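Local coordinates for putative dehydrogenase (Amycolatopsis orientalis, PDB 5A9T), which is an imine reductase, an NADPH-dependent oxidoreductase that reduces cyclic imines to amines, here crystallised with an amine of the tetrahydroisoquinoline type, at residues 121-126 against 131-136; 183-188 against 200-205; 224-229 against 281-286; 236-241 against 267-272; 247-252 against 260-265. One frame throughout, in Å; residues are numbered along the deposited sequence.

Contact 1 of 5, residues 121-126 against 131-136; sequences IMVPPA and PGSVFL
I121 and F135 form an antiparallel non-hydrogen-bonded pair where strand 115-121 turns back into strand 134-139, the only antiparallel step between neighbouring strands of the Rossmann-type sheet. Their CA atoms are 4.7 Å apart, and their side chains lie alongside each other on the same face of the sheet. The principal apolar contact is CH-pi: I121 CG1 sits over one face of the F135 ring, 3.9 Å from its centroid and 24° off the normal, displaced toward the rim at CE2. I121 CG2 reaches the same ring at CE1, because chi1 of -58° sets it anti to the backbone N while CG1 lies beside that N. An alanine in place of F135 would be likely to leave both branches of I121 without the surface they lean on and open a gap toward L20 of helix 15-26. I121 also touches M16, a residue of the NADP(+) site, consistent with a place beside the cofactor site.

Next in the chain, M122 bends at chi2 and chi3, and its CG packs on L136 CG at 4.0 Å. W209 of the second subunit covers M122 and V134. Beyond the strands, V123 CG2 rests 3.5 Å from S133 OG, whose hydrogen bond goes to L154 O. One backbone hydrogen bond spans the segments: M122 N donates to V134 O at 3.1 Å, with an N-H...O angle of 150°.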
# COMPACT_ATOMS: atom_id res chain seq x y z
N ILE A 121 5.90 18.30 6.94
CA ILE A 121 6.46 18.29 5.59
C ILE A 121 6.50 16.85 5.08
O ILE A 121 7.07 16.00 5.72
CB ILE A 121 7.86 18.86 5.65
CG1 ILE A 121 7.82 20.29 6.21
CG2 ILE A 121 8.44 18.82 4.25
CD1 ILE A 121 9.20 20.85 6.53
N MET A 122 5.83 16.61 3.96
CA MET A 122 5.62 15.22 3.48
C MET A 122 6.59 14.79 2.44
O MET A 122 6.34 13.75 1.86
CB MET A 122 4.20 15.06 3.04
CG MET A 122 3.18 15.38 4.11
SD MET A 122 3.38 14.51 5.67
CE MET A 122 3.12 12.79 5.16
N VAL A 123 7.66 15.49 2.26
CA VAL A 123 8.66 15.18 1.21
C VAL A 123 10.01 15.45 1.76
O VAL A 123 10.22 16.13 2.78
CB VAL A 123 8.40 15.97 -0.12
CG1 VAL A 123 7.08 15.59 -0.66
CG2 VAL A 123 8.55 17.49 0.18
N PRO A 124 11.06 14.94 1.15
CA PRO A 124 12.39 15.29 1.61
C PRO A 124 12.80 16.70 1.22
O PRO A 124 12.19 17.33 0.31
CB PRO A 124 13.34 14.20 0.93
CG PRO A 124 12.38 13.39 0.13
CD PRO A 124 11.01 13.88 0.12
N PRO A 125 13.87 17.16 1.90
CA PRO A 125 14.34 18.53 1.62
C PRO A 125 14.52 18.90 0.15
O PRO A 125 14.13 19.98 -0.26
CB PRO A 125 15.63 18.63 2.44
CG PRO A 125 15.51 17.66 3.54
CD PRO A 125 14.64 16.56 3.00
N ALA A 126 15.02 17.95 -0.68
CA ALA A 126 15.27 18.28 -2.09
C ALA A 126 14.07 18.48 -2.86
O ALA A 126 14.12 19.06 -3.95
CB ALA A 126 16.08 17.16 -2.78
N PRO A 131 7.18 20.56 -7.79
CA PRO A 131 5.87 19.90 -7.97
C PRO A 131 5.91 18.54 -7.27
O PRO A 131 6.95 17.85 -7.25
CB PRO A 131 5.82 19.70 -9.53
CG PRO A 131 6.63 20.85 -10.02
CD PRO A 131 7.82 20.91 -9.08
N GLY A 132 4.88 18.24 -6.52
CA GLY A 132 4.91 16.99 -5.74
C GLY A 132 4.96 17.28 -4.23
O GLY A 132 4.52 16.45 -3.36
N SER A 133 5.53 18.41 -3.87
CA SER A 133 5.69 18.67 -2.48
C SER A 133 4.36 19.05 -1.88
O SER A 133 3.54 19.74 -2.51
CB SER A 133 6.64 19.81 -2.32
OG SER A 133 6.74 20.25 -0.93
N VAL A 134 4.07 18.42 -0.73
CA VAL A 134 2.80 18.59 0.02
C VAL A 134 3.19 18.86 1.44
O VAL A 134 4.02 18.16 2.01
CB VAL A 134 1.89 17.34 -0.03
CG1 VAL A 134 0.68 17.45 0.86
CG2 VAL A 134 1.48 17.16 -1.47
N PHE A 135 2.57 19.87 2.03
CA PHE A 135 2.73 20.18 3.47
C PHE A 135 1.36 20.18 4.10
O PHE A 135 0.41 20.76 3.53
CB PHE A 135 3.31 21.59 3.66
CG PHE A 135 4.79 21.80 3.41
CD1 PHE A 135 5.47 21.21 2.36
CD2 PHE A 135 5.47 22.67 4.18
CE1 PHE A 135 6.82 21.40 2.14
CE2 PHE A 135 6.82 22.82 3.94
CZ PHE A 135 7.49 22.23 2.92
N LEU A 136 1.19 19.42 5.19
CA LEU A 136 -0.06 19.34 5.92
C LEU A 136 -0.03 20.32 7.11
O LEU A 136 1.00 20.38 7.79
CB LEU A 136 -0.34 17.95 6.45
CG LEU A 136 -0.27 16.84 5.37
CD1 LEU A 136 -0.55 15.51 6.05
CD2 LEU A 136 -1.24 17.05 4.24

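Contact 2 of 5, residues 183-188 against 200-205; sequences NGFLHA and AEFTKL
The turn that joins helix 166-193 to helix 199-228 in the C-terminal helical domain brings F185 and A188 against F202 and T203. The short helical segments pass at 119° between their N-to-C directions, with axes 11.2 Å apart, a separation spanned by large side chains. All four touching residues are buried, and no hydrogen bond crosses between the segments.

F185 and F202 carry most of the contact. Both have CG anti to the backbone N, and the two side chains slide past one another in opposite directions. Their planes are inclined by only 26°, yet the centroids are 5.8 Å apart, so the rings barely overlap; the nearest atoms are F185 CE1 and F202 CD2, at 3.7 Å. A188 CB adds a methyl against the second ring, 3.6 Å from F202 CE2.

T203 adds its methyl, CG2, at 3.9 Å from F185 CZ. Its hydroxyl is engaged within its own helix, where OG1 donates to A200 O at 2.9 Å; that bond fixes the rotation of the side chain and leaves the methyl to meet the ring. The second subunit completes the surroundings: its I219 packs on F185, and the ring of its Y170 meets F202. The contact thus lies in the dimer interface of the intertwined helical domain found in imine reductases.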
# COMPACT_ATOMS: atom_id res chain seq x y z
N ASN A 183 6.80 -2.92 3.30
CA ASN A 183 7.17 -4.28 3.67
C ASN A 183 6.39 -5.29 2.82
O ASN A 183 6.92 -6.34 2.46
CB ASN A 183 7.01 -4.49 5.18
CG ASN A 183 8.01 -3.71 6.00
OD1 ASN A 183 7.71 -3.49 7.22
ND2 ASN A 183 8.99 -3.23 5.44
N GLY A 184 5.08 -5.04 2.67
CA GLY A 184 4.28 -5.89 1.82
C GLY A 184 4.78 -5.95 0.42
O GLY A 184 4.91 -7.05 -0.16
N PHE A 185 5.14 -4.80 -0.17
CA PHE A 185 5.74 -4.84 -1.49
C PHE A 185 7.02 -5.66 -1.53
O PHE A 185 7.24 -6.41 -2.48
CB PHE A 185 5.96 -3.43 -2.05
CG PHE A 185 6.78 -3.45 -3.28
CD1 PHE A 185 6.17 -3.72 -4.52
CD2 PHE A 185 8.15 -3.28 -3.26
CE1 PHE A 185 6.94 -3.86 -5.66
CE2 PHE A 185 8.89 -3.39 -4.41
CZ PHE A 185 8.33 -3.73 -5.59
N LEU A 186 7.89 -5.45 -0.55
CA LEU A 186 9.18 -6.14 -0.57
C LEU A 186 9.02 -7.63 -0.35
O LEU A 186 9.73 -8.42 -0.98
CB LEU A 186 10.10 -5.55 0.55
CG LEU A 186 10.53 -4.14 0.23
CD1 LEU A 186 11.24 -3.54 1.44
CD2 LEU A 186 11.38 -3.95 -1.01
N HIS A 187 8.04 -8.07 0.45
CA HIS A 187 7.78 -9.48 0.59
C HIS A 187 7.29 -10.10 -0.75
O HIS A 187 7.73 -11.18 -1.18
CB HIS A 187 6.76 -9.79 1.72
CG HIS A 187 6.64 -11.23 1.97
ND1 HIS A 187 5.61 -12.03 1.54
CD2 HIS A 187 7.56 -12.04 2.56
CE1 HIS A 187 5.89 -13.29 1.88
NE2 HIS A 187 7.08 -13.30 2.46
N ALA A 188 6.38 -9.36 -1.40
CA ALA A 188 5.90 -9.72 -2.71
C ALA A 188 7.03 -9.82 -3.74
O ALA A 188 7.09 -10.75 -4.55
CB ALA A 188 4.89 -8.75 -3.15
N ALA A 200 11.91 -4.35 -10.66
CA ALA A 200 11.49 -3.29 -11.57
C ALA A 200 10.45 -3.78 -12.59
O ALA A 200 9.51 -3.08 -12.87
CB ALA A 200 12.70 -2.66 -12.22
N GLU A 201 10.50 -5.06 -12.93
CA GLU A 201 9.45 -5.72 -13.74
C GLU A 201 8.15 -5.86 -12.98
O GLU A 201 7.03 -5.50 -13.43
CB GLU A 201 9.93 -7.03 -14.32
CG GLU A 201 8.96 -7.66 -15.26
CD GLU A 201 8.73 -6.87 -16.56
OE1 GLU A 201 9.45 -5.91 -16.88
OE2 GLU A 201 7.71 -7.19 -17.25
N PHE A 202 8.31 -6.33 -11.75
CA PHE A 202 7.15 -6.68 -10.87
C PHE A 202 6.35 -5.35 -10.64
O PHE A 202 5.10 -5.35 -10.58
CB PHE A 202 7.60 -7.25 -9.57
CG PHE A 202 6.52 -7.59 -8.60
CD1 PHE A 202 5.44 -8.40 -8.97
CD2 PHE A 202 6.54 -7.10 -7.33
CE1 PHE A 202 4.46 -8.72 -8.04
CE2 PHE A 202 5.53 -7.43 -6.41
CZ PHE A 202 4.50 -8.22 -6.79
N THR A 203 7.02 -4.21 -10.50
CA THR A 203 6.24 -2.96 -10.27
C THR A 203 5.22 -2.55 -11.30
O THR A 203 4.24 -1.87 -11.06
CB THR A 203 7.14 -1.70 -10.07
OG1 THR A 203 7.75 -1.39 -11.39
CG2 THR A 203 8.12 -1.92 -9.04
N LYS A 204 5.44 -2.98 -12.55
CA LYS A 204 4.43 -2.75 -13.64
C LYS A 204 3.06 -3.26 -13.27
O LYS A 204 2.05 -2.55 -13.44
CB LYS A 204 4.91 -3.40 -14.94
CG LYS A 204 6.21 -2.77 -15.44
CD LYS A 204 6.72 -3.50 -16.69
CE LYS A 204 7.97 -2.87 -17.17
NZ LYS A 204 8.36 -3.59 -18.38
N LEU A 205 2.97 -4.45 -12.71
CA LEU A 205 1.71 -4.91 -12.26
C LEU A 205 1.42 -4.50 -10.78
O LEU A 205 0.33 -4.08 -10.46
CB LEU A 205 1.58 -6.41 -12.42
CG LEU A 205 1.33 -6.82 -13.87
CD1 LEU A 205 1.53 -8.29 -14.00
CD2 LEU A 205 -0.06 -6.52 -14.31

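Contact 3 of 5, residues 224-229 against 281-286; sequences PTIDEG and SYYSVI. With YLG ((1R)-1-methyl-1,2,3,4-tetrahydroisoquinoline), chain B.
One short 3-10 segment faces two ways here: Y283 offers its CB to I226 of helix 199-228, while its hydroxyl end leads off toward the bound amine. I226 CG1 touches Y283 CB at 3.8 Å, and the two side chains cross at about a right angle. Farther along the segment, I226 CG2 meets I286 CD1 more loosely, at 4.4 Å. No hydrogen bond joins the segments, so the contact across them is purely apolar; L186 of the second subunit also packs on I226.

Y283 CG lies beside the backbone N (chi1 -50°), which carries the ring away from I226 until OH stands 3.7 Å from C6 of the ligand. Y282 takes the other course, with CG anti to its N (chi1 -178°), and presents a ring face to the ligand: C11 lies 3.6 Å above the plane, over its centre. An alanine in place of Y282 has no ring for C11 to lie over and would probably leave that side of the ligand less firmly held. S281 O holds the start of the segment, accepting from both S284 N and S284 OG, the latter at 2.8 Å. Together these features define an aromatic-walled amine pocket at the dimer interface.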
# COMPACT_ATOMS: atom_id res chain seq x y z
N PRO A 224 -16.59 3.66 4.41
CA PRO A 224 -17.84 3.99 5.15
C PRO A 224 -18.31 2.86 6.02
O PRO A 224 -18.96 3.14 7.05
CB PRO A 224 -18.82 4.36 4.00
CG PRO A 224 -17.95 4.85 2.93
CD PRO A 224 -16.71 3.92 2.98
N THR A 225 -18.08 1.62 5.61
CA THR A 225 -18.47 0.47 6.42
C THR A 225 -17.64 0.37 7.73
O THR A 225 -18.11 0.13 8.84
CB THR A 225 -18.35 -0.83 5.58
OG1 THR A 225 -19.20 -0.71 4.48
CG2 THR A 225 -18.80 -2.03 6.38
N ILE A 226 -16.35 0.75 7.64
CA ILE A 226 -15.52 0.90 8.81
C ILE A 226 -16.06 1.87 9.81
O ILE A 226 -16.18 1.62 11.02
CB ILE A 226 -14.03 1.14 8.43
CG1 ILE A 226 -13.43 -0.05 7.68
CG2 ILE A 226 -13.27 1.56 9.68
CD1 ILE A 226 -12.16 0.28 6.95
N ASP A 227 -16.42 3.05 9.32
CA ASP A 227 -16.95 4.08 10.18
C ASP A 227 -18.31 3.69 10.80
O ASP A 227 -18.57 4.04 11.94
CB ASP A 227 -17.12 5.38 9.37
CG ASP A 227 -15.80 5.96 8.98
OD1 ASP A 227 -14.86 5.82 9.85
OD2 ASP A 227 -15.68 6.57 7.87
N GLU A 228 -19.12 2.93 10.07
CA GLU A 228 -20.37 2.38 10.66
C GLU A 228 -20.13 1.47 11.85
O GLU A 228 -20.92 1.50 12.83
CB GLU A 228 -21.21 1.68 9.55
CG GLU A 228 -22.51 0.99 10.08
CD GLU A 228 -23.09 0.05 9.05
OE1 GLU A 228 -22.42 -0.86 8.56
OE2 GLU A 228 -24.28 0.36 8.70
N GLY A 229 -19.07 0.67 11.76
CA GLY A 229 -18.62 -0.09 12.95
C GLY A 229 -19.34 -1.39 13.26
O GLY A 229 -19.28 -1.82 14.40
N SER A 281 -16.20 -8.91 9.14
CA SER A 281 -15.34 -8.78 7.97
C SER A 281 -13.88 -8.56 8.44
O SER A 281 -13.62 -8.31 9.61
CB SER A 281 -15.79 -7.52 7.19
OG SER A 281 -15.40 -6.35 7.95
N TYR A 282 -12.99 -8.62 7.47
CA TYR A 282 -11.55 -8.46 7.71
C TYR A 282 -11.29 -7.20 8.49
O TYR A 282 -10.49 -7.11 9.38
CB TYR A 282 -10.84 -8.41 6.36
CG TYR A 282 -9.34 -8.29 6.57
CD1 TYR A 282 -8.70 -7.07 6.74
CD2 TYR A 282 -8.54 -9.43 6.55
CE1 TYR A 282 -7.36 -6.98 7.01
CE2 TYR A 282 -7.21 -9.35 6.77
CZ TYR A 282 -6.60 -8.13 7.08
OH TYR A 282 -5.24 -8.10 7.29
N TYR A 283 -11.99 -6.12 8.08
CA TYR A 283 -11.73 -4.74 8.54
C TYR A 283 -12.02 -4.54 10.00
O TYR A 283 -11.51 -3.62 10.61
CB TYR A 283 -12.50 -3.76 7.64
CG TYR A 283 -12.25 -4.04 6.21
CD1 TYR A 283 -11.01 -3.73 5.61
CD2 TYR A 283 -13.16 -4.76 5.43
CE1 TYR A 283 -10.74 -4.13 4.31
CE2 TYR A 283 -12.85 -5.15 4.12
CZ TYR A 283 -11.66 -4.83 3.59
OH TYR A 283 -11.36 -5.17 2.31
N SER A 284 -12.80 -5.48 10.63
CA SER A 284 -13.03 -5.46 12.04
C SER A 284 -11.77 -5.57 12.92
O SER A 284 -11.80 -5.15 14.07
CB SER A 284 -14.01 -6.54 12.45
OG SER A 284 -13.42 -7.82 12.35
N VAL A 285 -10.68 -6.02 12.29
CA VAL A 285 -9.36 -6.09 13.00
C VAL A 285 -8.97 -4.76 13.55
O VAL A 285 -8.34 -4.66 14.59
CB VAL A 285 -8.33 -6.73 12.09
CG1 VAL A 285 -7.88 -5.77 11.00
CG2 VAL A 285 -7.14 -7.19 12.89
N ILE A 286 -9.45 -3.64 12.92
CA ILE A 286 -9.15 -2.36 13.43
C ILE A 286 -9.64 -2.12 14.87
O ILE A 286 -9.08 -1.31 15.65
CB ILE A 286 -9.66 -1.21 12.51
CG1 ILE A 286 -8.99 0.18 12.84
CG2 ILE A 286 -11.20 -1.09 12.59
CD1 ILE A 286 -9.45 1.25 11.85
C4 YLG B . -7.08 -10.33 0.31
C14 YLG B . -7.44 -9.41 1.29
C5 YLG B . -8.77 -9.09 1.68
C6 YLG B . -9.13 -8.16 2.62
C11 YLG B . -8.05 -7.55 3.20
C8 YLG B . -10.75 -8.72 0.18
C10 YLG B . -9.94 -9.73 1.05
C12 YLG B . -6.71 -7.83 2.85
C13 YLG B . -6.35 -8.78 1.90
N2 YLG B . -9.48 -10.87 0.25
C3 YLG B . -8.30 -10.81 -0.58

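Contact 4 of 5, residues 236-241 against 267-272; sequences GSLEMN and ELLDRA. With YLG ((1R)-1-methyl-1,2,3,4-tetrahydroisoquinoline), chain B.
N241, a residue of the amine pocket, stands in the first turn of helix 238-255, where L238 and N241 pack against L269 and A272 of helix 260-274. The contact joins the two helices of a helical hairpin in the C-terminal domain. L238, with CG anti to its backbone N (chi1 -175°), sends its two methyls to different partners: CD1 meets A272 CB at 3.8 Å, and CD2 settles over the backbone of the facing helix, 3.7 Å from L269 O.

The start of the helix is secured by S237 at the N-cap, in a capping box. M240 N donates to S237 OG at 3.2 Å, with an N-H...O angle of 156°, and in return S237 N makes a weak bond to M240 SD at 3.6 Å.

L269 answers the first turn with both of its branches. Its CD2 turns toward L238 CG, while N241, which lines the pocket, has its aliphatic root against the other methyl: N241 CB lies 3.9 Å from L269 CD1.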
# COMPACT_ATOMS: atom_id res chain seq x y z
N GLY A 236 -17.67 -12.20 3.12
CA GLY A 236 -16.30 -12.72 3.37
C GLY A 236 -15.83 -12.38 4.74
O GLY A 236 -15.87 -11.22 5.14
N SER A 237 -15.41 -13.37 5.56
CA SER A 237 -15.16 -13.14 6.90
C SER A 237 -13.66 -13.06 7.20
O SER A 237 -12.82 -13.50 6.44
CB SER A 237 -15.69 -14.29 7.78
OG SER A 237 -14.95 -15.50 7.56
N LEU A 238 -13.36 -12.51 8.37
CA LEU A 238 -12.04 -12.41 8.86
C LEU A 238 -11.42 -13.79 8.95
O LEU A 238 -10.28 -13.99 8.54
CB LEU A 238 -12.03 -11.66 10.17
CG LEU A 238 -10.67 -11.36 10.81
CD1 LEU A 238 -10.72 -10.06 11.58
CD2 LEU A 238 -10.18 -12.50 11.68
N GLU A 239 -12.14 -14.74 9.57
CA GLU A 239 -11.52 -16.05 9.64
C GLU A 239 -11.24 -16.68 8.29
O GLU A 239 -10.25 -17.49 8.12
CB GLU A 239 -12.38 -16.92 10.60
CG GLU A 239 -13.70 -17.36 10.01
CD GLU A 239 -14.74 -17.86 11.06
OE1 GLU A 239 -14.41 -18.01 12.25
OE2 GLU A 239 -15.92 -18.04 10.66
N MET A 240 -11.95 -16.45 7.18
CA MET A 240 -11.64 -16.94 5.87
C MET A 240 -10.26 -16.48 5.38
O MET A 240 -9.57 -17.14 4.69
CB MET A 240 -12.70 -16.63 4.84
CG MET A 240 -13.99 -17.42 5.11
SD MET A 240 -15.39 -16.70 4.22
CE MET A 240 -14.80 -16.80 2.56
N ASN A 241 -9.90 -15.30 5.78
CA ASN A 241 -8.58 -14.71 5.50
C ASN A 241 -7.46 -15.35 6.23
O ASN A 241 -6.32 -15.31 5.70
CB ASN A 241 -8.64 -13.18 5.72
CG ASN A 241 -9.46 -12.47 4.69
OD1 ASN A 241 -10.69 -12.22 4.95
ND2 ASN A 241 -8.94 -12.24 3.59
N GLU A 267 -0.97 -13.71 12.60
CA GLU A 267 -1.18 -13.46 14.05
C GLU A 267 -2.09 -12.31 14.39
O GLU A 267 -2.77 -12.42 15.44
CB GLU A 267 0.18 -13.17 14.73
CG GLU A 267 0.96 -14.47 14.87
CD GLU A 267 2.44 -14.29 15.27
OE1 GLU A 267 2.87 -13.15 15.44
OE2 GLU A 267 3.13 -15.33 15.31
N LEU A 268 -2.09 -11.23 13.64
CA LEU A 268 -3.03 -10.16 13.89
C LEU A 268 -4.44 -10.72 13.79
O LEU A 268 -5.28 -10.31 14.65
CB LEU A 268 -3.02 -8.90 13.00
CG LEU A 268 -1.70 -8.10 13.04
CD1 LEU A 268 -1.47 -7.19 11.81
CD2 LEU A 268 -1.64 -7.28 14.35
N LEU A 269 -4.68 -11.63 12.82
CA LEU A 269 -6.01 -12.24 12.63
C LEU A 269 -6.36 -13.21 13.74
O LEU A 269 -7.50 -13.30 14.16
CB LEU A 269 -6.19 -12.83 11.26
CG LEU A 269 -5.95 -11.85 10.07
CD1 LEU A 269 -6.38 -12.52 8.82
CD2 LEU A 269 -6.64 -10.55 10.27
N ASP A 270 -5.42 -14.01 14.13
CA ASP A 270 -5.65 -14.93 15.30
C ASP A 270 -6.06 -14.16 16.56
O ASP A 270 -7.04 -14.58 17.27
CB ASP A 270 -4.31 -15.62 15.56
CG ASP A 270 -3.90 -16.66 14.45
OD1 ASP A 270 -4.77 -17.20 13.67
OD2 ASP A 270 -2.64 -16.97 14.38
N ARG A 271 -5.47 -13.02 16.83
CA ARG A 271 -5.85 -12.15 17.98
C ARG A 271 -7.34 -11.74 17.87
O ARG A 271 -8.13 -11.74 18.83
CB ARG A 271 -4.94 -10.90 18.03
CG ARG A 271 -4.92 -9.97 19.26
CD ARG A 271 -3.82 -8.91 19.04
NE ARG A 271 -4.18 -7.71 19.78
CZ ARG A 271 -3.72 -6.46 19.55
NH1 ARG A 271 -2.82 -6.12 18.55
NH2 ARG A 271 -4.19 -5.52 20.35
N ALA A 272 -7.73 -11.35 16.68
CA ALA A 272 -9.08 -10.95 16.41
C ALA A 272 -10.06 -12.10 16.49
O ALA A 272 -11.17 -11.86 17.06
CB ALA A 272 -9.13 -10.33 14.99
C4 YLG B . -7.08 -10.33 0.31
C14 YLG B . -7.44 -9.41 1.29
C5 YLG B . -8.77 -9.09 1.68
C6 YLG B . -9.13 -8.16 2.62
C11 YLG B . -8.05 -7.55 3.20
C8 YLG B . -10.75 -8.72 0.18
C10 YLG B . -9.94 -9.73 1.05
C12 YLG B . -6.71 -7.83 2.85
C13 YLG B . -6.35 -8.78 1.90
N2 YLG B . -9.48 -10.87 0.25
C3 YLG B . -8.30 -10.81 -0.58

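Contact 5 of 5, residues 247-252 against 260-265; sequences HIIGTS and EIPVRN
P262 meets I248 and I249 where helices 238-255 and 260-274 run nearly antiparallel, at 162° between their local N-to-C directions. Their axes come within 9.1 Å, and the closest CA atoms, those of I249 and P262, are 6.1 Å apart.

The tight, buried side is built around the proline ring. P262 CB lies between two isoleucine branches, I248 CG2 at 3.8 Å and I249 CG1 at 3.9 Å, each side chain crossing the ring at a slant. I248 brings its methyl there because CG2 is anti to the backbone N (chi1 -65°); Y179 of the second subunit packs on the same residue. H187 of helix 166-193 covers P262 as well.

The solvent side belongs to I249 and V263, both partly exposed, yet the fit stays close: I249 CD1 extends to V263 CG2 at 3.7 Å, and the two side chains meet at about a right angle.

The loose approach is that of S252, with OG 4.4 Å from P262 CG. Its hydroxyl turns back to its own helix instead: S252 OG donates to I248 O at 2.8 Å, from above the carbonyl plane, while S252 N reaches that oxygen from the opposite face. With the hydroxyl spent inside its helix and no hydrogen bond across, cohesion rests on proline, isoleucine and valine, so between these segments shape, not directional bonding, governs how they fit.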
# COMPACT_ATOMS: atom_id res chain seq x y z
N HIS A 247 -2.14 -20.29 3.26
CA HIS A 247 -1.77 -20.60 1.93
C HIS A 247 -0.50 -19.83 1.48
O HIS A 247 0.47 -20.35 0.85
CB HIS A 247 -2.96 -20.40 1.01
CG HIS A 247 -2.88 -21.27 -0.15
ND1 HIS A 247 -3.26 -22.60 -0.10
CD2 HIS A 247 -2.32 -21.06 -1.37
CE1 HIS A 247 -2.96 -23.17 -1.26
NE2 HIS A 247 -2.43 -22.25 -2.05
N ILE A 248 -0.52 -18.51 1.76
CA ILE A 248 0.59 -17.67 1.42
C ILE A 248 1.85 -18.19 2.10
O ILE A 248 2.97 -18.18 1.51
CB ILE A 248 0.33 -16.17 1.74
CG1 ILE A 248 -0.80 -15.73 0.83
CG2 ILE A 248 1.61 -15.35 1.66
CD1 ILE A 248 -1.38 -14.41 1.34
N ILE A 249 1.70 -18.53 3.35
CA ILE A 249 2.86 -19.04 4.19
C ILE A 249 3.33 -20.30 3.55
O ILE A 249 4.56 -20.49 3.41
CB ILE A 249 2.44 -19.24 5.65
CG1 ILE A 249 2.12 -17.94 6.33
CG2 ILE A 249 3.48 -20.01 6.46
CD1 ILE A 249 1.34 -18.03 7.60
N GLY A 250 2.47 -21.23 3.22
CA GLY A 250 2.89 -22.49 2.58
C GLY A 250 3.55 -22.32 1.23
O GLY A 250 4.62 -22.91 0.91
N THR A 251 3.09 -21.39 0.40
CA THR A 251 3.70 -21.15 -0.84
C THR A 251 5.09 -20.47 -0.65
O THR A 251 6.05 -20.70 -1.39
CB THR A 251 2.82 -20.27 -1.74
OG1 THR A 251 1.67 -21.11 -2.09
CG2 THR A 251 3.49 -19.85 -3.00
N SER A 252 5.18 -19.52 0.32
CA SER A 252 6.42 -18.90 0.63
C SER A 252 7.45 -19.97 0.99
O SER A 252 8.61 -19.92 0.55
CB SER A 252 6.30 -17.90 1.73
OG SER A 252 5.38 -16.84 1.40
N GLU A 260 8.09 -14.39 7.73
CA GLU A 260 7.79 -13.55 8.86
C GLU A 260 6.61 -12.62 8.55
O GLU A 260 5.72 -12.52 9.35
CB GLU A 260 8.94 -12.71 9.36
CG GLU A 260 8.64 -12.10 10.75
CD GLU A 260 9.80 -11.27 11.35
OE1 GLU A 260 10.98 -11.40 10.93
OE2 GLU A 260 9.51 -10.45 12.28
N ILE A 261 6.62 -12.00 7.37
CA ILE A 261 5.56 -11.01 7.05
C ILE A 261 4.14 -11.68 7.09
O ILE A 261 3.27 -11.25 7.82
CB ILE A 261 5.87 -10.26 5.74
CG1 ILE A 261 7.06 -9.34 5.91
CG2 ILE A 261 4.62 -9.50 5.24
CD1 ILE A 261 6.90 -8.27 6.86
N PRO A 262 3.91 -12.77 6.32
CA PRO A 262 2.57 -13.37 6.35
C PRO A 262 2.28 -14.02 7.70
O PRO A 262 1.12 -14.01 8.11
CB PRO A 262 2.57 -14.30 5.14
CG PRO A 262 4.04 -14.60 4.94
CD PRO A 262 4.69 -13.30 5.20
N VAL A 263 3.32 -14.57 8.39
CA VAL A 263 2.96 -15.12 9.74
C VAL A 263 2.55 -14.06 10.70
O VAL A 263 1.61 -14.31 11.49
CB VAL A 263 4.25 -15.85 10.26
CG1 VAL A 263 4.21 -16.04 11.81
CG2 VAL A 263 4.46 -17.08 9.45
N ARG A 264 3.20 -12.92 10.76
CA ARG A 264 2.77 -11.81 11.63
C ARG A 264 1.39 -11.30 11.23
O ARG A 264 0.60 -10.92 12.10
CB ARG A 264 3.77 -10.65 11.65
CG ARG A 264 5.14 -10.92 12.38
CD ARG A 264 5.10 -11.80 13.63
NE ARG A 264 6.45 -11.93 14.30
CZ ARG A 264 7.32 -12.94 14.11
N ASN A 265 1.10 -11.26 9.91
CA ASN A 265 -0.26 -10.87 9.46
C ASN A 265 -1.25 -11.91 9.89
O ASN A 265 -2.35 -11.46 10.34
CB ASN A 265 -0.25 -10.70 7.96
CG ASN A 265 0.42 -9.43 7.52
OD1 ASN A 265 0.49 -8.42 8.26
ND2 ASN A 265 0.90 -9.39 6.28

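In the fold
From the N terminus, contact 1 closes first, a short connection between neighbouring sheet strands in the nucleotide-binding domain. The chain then enters the C-terminal helical domain, where contact 2 closes the turn between helices 166-193 and 199-228. Contact 3 spans 51 intervening residues, bringing the end of helix 199-228 to the loop after helix 260-274. Contact 4 nests inside that loop and contact 5 inside contact 4, the latter two tying successive levels of one helix pair. Contacts 3 and 4 meet and share the ligand; H187 links contacts 2 and 5. Contact 1 stands apart, its centre about 24 Å from that of contact 2. All five touch the second subunit.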